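Local coordinates for protein putrescine aminotransferase (Halomonas elongata DSM 2581, PDB 6GWI) that probably transfers amino groups from amines such as putrescine to keto acceptors, using pyridoxal-5'-phosphate as its cofactor, at residues 155-167 with 170-182. Sequence-based numbering, arbitrary orientation.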
ATOM      1  N   LEU B 155       2.121   4.017  -9.150  1.00 25.17           N
ATOM      2  CA  LEU B 155       2.617   4.805 -10.273  1.00 19.25           C
ATOM      3  C   LEU B 155       4.055   5.253 -10.020  1.00 19.53           C
ATOM      4  O   LEU B 155       4.892   5.221 -10.928  1.00 21.83           O
ATOM      5  CB  LEU B 155       1.707   6.000 -10.541  1.00 25.21           C
ATOM      6  CG  LEU B 155       0.515   5.817 -11.490  1.00 42.06           C
ATOM      7  CD1 LEU B 155       0.222   7.148 -12.174  1.00 62.10           C
ATOM      8  CD2 LEU B 155       0.708   4.739 -12.541  1.00 51.40           C
ATOM      9  N   ALA B 156       4.361   5.669  -8.788  1.00 21.15           N
ATOM     10  CA  ALA B 156       5.732   6.038  -8.453  1.00 24.79           C
ATOM     11  C   ALA B 156       6.660   4.832  -8.548  1.00 18.83           C
ATOM     12  O   ALA B 156       7.726   4.904  -9.171  1.00 22.49           O
ATOM     13  CB  ALA B 156       5.784   6.651  -7.053  1.00 26.86           C
ATOM     14  N   GLY B 157       6.266   3.710  -7.946  1.00 13.80           N
ATOM     15  CA  GLY B 157       7.116   2.532  -7.989  1.00 19.58           C
ATOM     16  C   GLY B 157       7.370   2.054  -9.406  1.00 22.67           C
ATOM     17  O   GLY B 157       8.502   1.722  -9.765  1.00 20.60           O
ATOM     18  N   MET B 158       6.319   2.023 -10.232  1.00 17.72           N
ATOM     19  CA  MET B 158       6.475   1.635 -11.630  1.00 19.32           C
ATOM     20  C   MET B 158       7.342   2.633 -12.392  1.00 20.08           C
ATOM     21  O   MET B 158       8.149   2.239 -13.244  1.00 21.20           O
ATOM     22  CB  MET B 158       5.094   1.502 -12.278  1.00 25.86           C
ATOM     23  CG  MET B 158       5.118   1.197 -13.761  1.00 37.83           C
ATOM     24  SD  MET B 158       4.879   2.679 -14.749  1.00 39.43           S
ATOM     25  CE  MET B 158       3.089   2.807 -14.763  1.00 46.52           C
ATOM     26  N   SER B 159       7.183   3.931 -12.111  1.00 22.92           N
ATOM     27  CA  SER B 159       8.002   4.945 -12.770  1.00 26.86           C
ATOM     28  C   SER B 159       9.466   4.824 -12.360  1.00 18.93           C
ATOM     29  O   SER B 159      10.369   4.990 -13.190  1.00 19.76           O
ATOM     30  CB  SER B 159       7.486   6.344 -12.431  1.00 27.90           C
ATOM     31  OG  SER B 159       6.147   6.525 -12.850  1.00 22.76           O
ATOM     32  N   LEU B 160       9.715   4.568 -11.072  1.00 16.75           N
ATOM     33  CA  LEU B 160      11.074   4.392 -10.580  1.00 22.41           C
ATOM     34  C   LEU B 160      11.696   3.108 -11.101  1.00 23.88           C
ATOM     35  O   LEU B 160      12.911   3.053 -11.327  1.00 22.16           O
ATOM     36  CB  LEU B 160      11.083   4.389  -9.053  1.00 19.59           C
ATOM     37  CG  LEU B 160      10.728   5.699  -8.355  1.00 28.38           C
ATOM     38  CD1 LEU B 160      10.409   5.450  -6.887  1.00 25.02           C
ATOM     39  CD2 LEU B 160      11.879   6.689  -8.495  1.00 25.40           C
ATOM     40  N   GLY B 161      10.890   2.068 -11.268  1.00 23.02           N
ATOM     41  CA  GLY B 161      11.380   0.832 -11.826  1.00 23.22           C
ATOM     42  C   GLY B 161      11.780   1.005 -13.274  1.00 25.12           C
ATOM     43  O   GLY B 161      11.482   2.010 -13.924  1.00 18.42           O
ATOM     44  N   GLY B 162      12.480  -0.009 -13.780  1.00 22.06           N
ATOM     45  CA  GLY B 162      12.976  -0.007 -15.142  1.00 26.96           C
ATOM     46  C   GLY B 162      12.390  -1.103 -16.010  1.00 25.01           C
ATOM     47  O   GLY B 162      13.066  -1.600 -16.916  1.00 31.73           O
ATOM     48  N   MET B 163      11.140  -1.491 -15.750  1.00 22.61           N
ATOM     49  CA  MET B 163      10.482  -2.570 -16.483  1.00 27.51           C
ATOM     50  C   MET B 163       9.663  -1.985 -17.631  1.00 32.36           C
ATOM     51  O   MET B 163       8.610  -1.379 -17.405  1.00 23.04           O
ATOM     52  CB  MET B 163       9.586  -3.384 -15.550  1.00 29.63           C
ATOM     53  CG  MET B 163      10.295  -3.931 -14.325  1.00 35.90           C
ATOM     54  SD  MET B 163      11.569  -5.119 -14.776  1.00 39.04           S
ATOM     55  CE  MET B 163      12.105  -5.672 -13.160  1.00 39.36           C
ATOM     56  N   ALA B 164      10.120  -2.205 -18.864  1.00 32.85           N
ATOM     57  CA  ALA B 164       9.395  -1.675 -20.015  1.00 23.71           C
ATOM     58  C   ALA B 164       7.951  -2.159 -20.082  1.00 23.11           C
ATOM     59  O   ALA B 164       7.070  -1.336 -20.388  1.00 29.24           O
ATOM     60  CB  ALA B 164      10.143  -2.025 -21.307  1.00 33.49           C
ATOM     61  N   PRO B 165       7.632  -3.431 -19.828  1.00 26.03           N
ATOM     62  CA  PRO B 165       6.215  -3.841 -19.875  1.00 25.96           C
ATOM     63  C   PRO B 165       5.347  -3.137 -18.843  1.00 25.25           C
ATOM     64  O   PRO B 165       4.151  -2.935 -19.094  1.00 32.59           O
ATOM     65  CB  PRO B 165       6.270  -5.360 -19.637  1.00 26.75           C
ATOM     66  CG  PRO B 165       7.694  -5.758 -19.890  1.00 31.19           C
ATOM     67  CD  PRO B 165       8.538  -4.566 -19.567  1.00 26.72           C
ATOM     68  N   MET B 166       5.906  -2.754 -17.690  1.00 21.73           N
ATOM     69  CA  MET B 166       5.150  -1.960 -16.727  1.00 27.62           C
ATOM     70  C   MET B 166       4.979  -0.529 -17.227  1.00 34.14           C
ATOM     71  O   MET B 166       3.879   0.036 -17.169  1.00 24.27           O
ATOM     72  CB  MET B 166       5.853  -1.959 -15.367  1.00 32.91           C
ATOM     73  CG  MET B 166       5.901  -3.301 -14.658  1.00 24.69           C
ATOM     74  SD  MET B 166       6.584  -3.156 -12.993  1.00 26.27           S
ATOM     75  CE  MET B 166       5.205  -2.424 -12.118  1.00 24.76           C
ATOM     76  N   HIS B 167       6.066   0.080 -17.716  1.00 28.14           N
ATOM     77  CA  HIS B 167       5.982   1.439 -18.237  1.00 31.57           C
ATOM     78  C   HIS B 167       4.957   1.540 -19.359  1.00 29.16           C
ATOM     79  O   HIS B 167       4.357   2.601 -19.559  1.00 24.09           O
ATOM     80  CB  HIS B 167       7.353   1.899 -18.742  1.00 23.99           C
ATOM     81  CG  HIS B 167       8.373   2.074 -17.659  1.00 23.69           C
ATOM     82  ND1 HIS B 167       9.728   2.094 -17.908  1.00 28.87           N
ATOM     83  CD2 HIS B 167       8.235   2.245 -16.323  1.00 29.53           C
ATOM     84  CE1 HIS B 167      10.382   2.263 -16.772  1.00 33.31           C
ATOM     85  NE2 HIS B 167       9.498   2.358 -15.795  1.00 22.69           N
ATOM     86  N   GLY B 170      -0.682   1.891 -18.323  1.00 22.67           N
ATOM     87  CA  GLY B 170      -1.235   2.775 -17.323  1.00 28.82           C
ATOM     88  C   GLY B 170      -0.503   4.080 -17.125  1.00 29.62           C
ATOM     89  O   GLY B 170      -0.823   4.806 -16.176  1.00 24.66           O
ATOM     90  N   GLY B 171       0.465   4.410 -17.987  1.00 27.60           N
ATOM     91  CA  GLY B 171       1.120   5.685 -17.915  1.00 21.00           C
ATOM     92  C   GLY B 171       0.195   6.802 -18.359  1.00 26.00           C
ATOM     93  O   GLY B 171      -0.970   6.569 -18.699  1.00 24.23           O
ATOM     94  N   PRO B 172       0.716   8.040 -18.395  1.00 34.14           N
ATOM     95  CA  PRO B 172       2.100   8.480 -18.178  1.00 37.56           C
ATOM     96  C   PRO B 172       2.657   8.263 -16.775  1.00 29.32           C
ATOM     97  O   PRO B 172       1.916   8.218 -15.793  1.00 25.45           O
ATOM     98  CB  PRO B 172       2.038   9.988 -18.499  1.00 39.84           C
ATOM     99  CG  PRO B 172       0.612  10.358 -18.354  1.00 30.42           C
ATOM    100  CD  PRO B 172      -0.151   9.159 -18.806  1.00 32.50           C
ATOM    101  N   CYS B 173       3.981   8.120 -16.714  1.00 22.96           N
ATOM    102  CA  CYS B 173       4.705   7.946 -15.467  1.00 32.94           C
ATOM    103  C   CYS B 173       4.811   9.264 -14.698  1.00 37.86           C
ATOM    104  O   CYS B 173       4.504  10.346 -15.205  1.00 25.70           O
ATOM    105  CB  CYS B 173       6.109   7.406 -15.745  1.00 27.26           C
ATOM    106  SG  CYS B 173       6.152   5.676 -16.203  1.00 36.11           S
ATOM    107  N   VAL B 174       5.239   9.154 -13.443  1.00 22.63           N
ATOM    108  CA  VAL B 174       5.620  10.349 -12.679  1.00 21.55           C
ATOM    109  C   VAL B 174       6.777  11.035 -13.397  1.00 18.03           C
ATOM    110  O   VAL B 174       7.719  10.350 -13.843  1.00 19.80           O
ATOM    111  CB  VAL B 174       6.012   9.969 -11.239  1.00 28.17           C
ATOM    112  CG1 VAL B 174       6.471  11.202 -10.463  1.00 33.71           C
ATOM    113  CG2 VAL B 174       4.851   9.285 -10.527  1.00 31.95           C
ATOM    114  N   PRO B 175       6.764  12.358 -13.562  1.00 25.09           N
ATOM    115  CA  PRO B 175       7.854  13.019 -14.291  1.00 23.66           C
ATOM    116  C   PRO B 175       9.178  12.978 -13.545  1.00 25.21           C
ATOM    117  O   PRO B 175       9.240  12.799 -12.327  1.00 21.92           O
ATOM    118  CB  PRO B 175       7.359  14.465 -14.439  1.00 30.24           C
ATOM    119  CG  PRO B 175       5.882  14.381 -14.275  1.00 25.03           C
ATOM    120  CD  PRO B 175       5.663  13.294 -13.271  1.00 22.59           C
ATOM    121  N   GLY B 176      10.254  13.159 -14.307  1.00 18.36           N
ATOM    122  CA  GLY B 176      11.563  13.373 -13.723  1.00 23.92           C
ATOM    123  C   GLY B 176      12.291  12.136 -13.248  1.00 22.95           C
ATOM    124  O   GLY B 176      13.066  12.221 -12.290  1.00 21.51           O
ATOM    125  N   ILE B 177      12.085  10.992 -13.901  1.00 19.11           N
ATOM    126  CA  ILE B 177      12.806   9.759 -13.593  1.00 23.42           C
ATOM    127  C   ILE B 177      13.619   9.367 -14.819  1.00 21.90           C
ATOM    128  O   ILE B 177      13.053   9.185 -15.906  1.00 25.13           O
ATOM    129  CB  ILE B 177      11.865   8.603 -13.218  1.00 24.46           C
ATOM    130  CG1 ILE B 177      10.784   9.046 -12.233  1.00 21.86           C
ATOM    131  CG2 ILE B 177      12.680   7.433 -12.665  1.00 19.56           C
ATOM    132  CD1 ILE B 177      11.298   9.599 -10.961  1.00 30.19           C
ATOM    133  N   ALA B 178      14.926   9.199 -14.645  1.00 20.37           N
ATOM    134  CA  ALA B 178      15.807   8.682 -15.682  1.00 27.71           C
ATOM    135  C   ALA B 178      16.277   7.280 -15.309  1.00 26.27           C
ATOM    136  O   ALA B 178      16.142   6.842 -14.164  1.00 25.03           O
ATOM    137  CB  ALA B 178      17.009   9.605 -15.900  1.00 27.10           C
ATOM    138  N   HIS B 179      16.806   6.566 -16.302  1.00 18.18           N
ATOM    139  CA  HIS B 179      17.246   5.188 -16.113  1.00 18.22           C
ATOM    140  C   HIS B 179      18.570   4.933 -16.814  1.00 31.57           C
ATOM    141  O   HIS B 179      18.723   5.248 -17.997  1.00 33.24           O
ATOM    142  CB  HIS B 179      16.175   4.212 -16.611  1.00 23.91           C
ATOM    143  CG  HIS B 179      14.909   4.276 -15.822  1.00 32.37           C
ATOM    144  ND1 HIS B 179      13.851   5.088 -16.170  1.00 35.35           N
ATOM    145  CD2 HIS B 179      14.543   3.652 -14.678  1.00 28.58           C
ATOM    146  CE1 HIS B 179      12.882   4.950 -15.282  1.00 27.69           C
ATOM    147  NE2 HIS B 179      13.277   4.084 -14.367  1.00 39.21           N
ATOM    148  N   ILE B 180      19.523   4.376 -16.072  1.00 27.22           N
ATOM    149  CA  ILE B 180      20.821   4.006 -16.610  1.00 28.47           C
ATOM    150  C   ILE B 180      20.887   2.484 -16.725  1.00 28.88           C
ATOM    151  O   ILE B 180      20.010   1.761 -16.250  1.00 22.71           O
ATOM    152  CB  ILE B 180      21.983   4.544 -15.748  1.00 28.09           C
ATOM    153  CG1 ILE B 180      21.917   3.947 -14.340  1.00 20.63           C
ATOM    154  CG2 ILE B 180      21.934   6.063 -15.695  1.00 23.72           C
ATOM    155  CD1 ILE B 180      23.058   4.352 -13.434  1.00 22.90           C
ATOM    156  N   ARG B 181      21.950   2.001 -17.359  1.00 22.36           N
ATOM    157  CA  ARG B 181      22.114   0.578 -17.610  1.00 30.17           C
ATOM    158  C   ARG B 181      22.318  -0.187 -16.304  1.00 23.21           C
ATOM    159  O   ARG B 181      22.751   0.363 -15.288  1.00 28.29           O
ATOM    160  CB  ARG B 181      23.302   0.347 -18.543  1.00 32.49           C
ATOM    161  CG  ARG B 181      24.633   0.778 -17.940  1.00 40.42           C
ATOM    162  CD  ARG B 181      25.752   0.743 -18.968  1.00 54.46           C
ATOM    163  NE  ARG B 181      25.912  -0.572 -19.580  1.00 49.31           N
ATOM    164  CZ  ARG B 181      26.770  -0.837 -20.560  1.00 53.54           C
ATOM    165  NH1 ARG B 181      27.546   0.124 -21.041  1.00 38.89           N
ATOM    166  NH2 ARG B 181      26.851  -2.062 -21.059  1.00 62.42           N
ATOM    167  N   GLN B 182      21.995  -1.505 -16.346  1.00 31.55           N
ATOM    168  CA  GLN B 182      22.060  -2.363 -15.172  1.00 37.31           C
ATOM    169  C   GLN B 182      23.376  -3.134 -15.136  1.00 28.62           C
ATOM    170  O   GLN B 182      23.902  -3.526 -16.182  1.00 28.90           O
ATOM    171  CB  GLN B 182      20.894  -3.358 -15.166  1.00 34.46           C
ATOM    172  CG  GLN B 182      20.817  -4.216 -16.421  1.00 37.88           C
ATOM    173  CD  GLN B 182      19.844  -5.375 -16.293  1.00 37.12           C
ATOM    174  OE1 GLN B 182      19.428  -5.739 -15.191  1.00 28.58           O
ATOM    175  NE2 GLN B 182      19.497  -5.976 -17.423  1.00 23.35           N
TER
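Helix 155-160 is packed against the chain that returns, by way of the short helix 164-167 and a loop, to edge strand 177-180, part of a buried beta-alpha-beta crossover from strand 142-146 to strand 177-180 in the PLP-binding domain of this class-III aminotransferase. The two strands run parallel, and the short axes of helix 155-160 and strand 177-180 make an angle of 35°. Ser159 is small enough to sit where the loop comes closest. With its hydroxyl beside its own backbone N (chi1 -60°), OG accepts a hydrogen bond from Val174 N at 2.8 Å and donates to Leu155 O, so one side chain ties loop to helix. Cys173, slim and weakly polar, lays SG 3.6 Å from Met158 SD. Leucine and isoleucine suit the apolar side between helix and sheet: Ile177 CD1 meets Leu160 CD2 at 3.9 Å, and both residues touch Ile143 of strand 142-146. Leu155 N is hydrogen-bonded to Asp122 OD2 of the second subunit, bringing the helix start to the dimer interface. At the other end of the helix, His179 NE2 donates to Leu160 O at 3.2 Å, the oxygen lying near the imidazole plane while the nitrogen stands above the carbonyl plane. The His167 and His179 rings meet obliquely, planes at 49° to each other. Replacing His179 with a leucine would probably cost Leu160 O this donor and lose the ring pair, in which His167 CE1 lies 4.0 Å from His179 CE1.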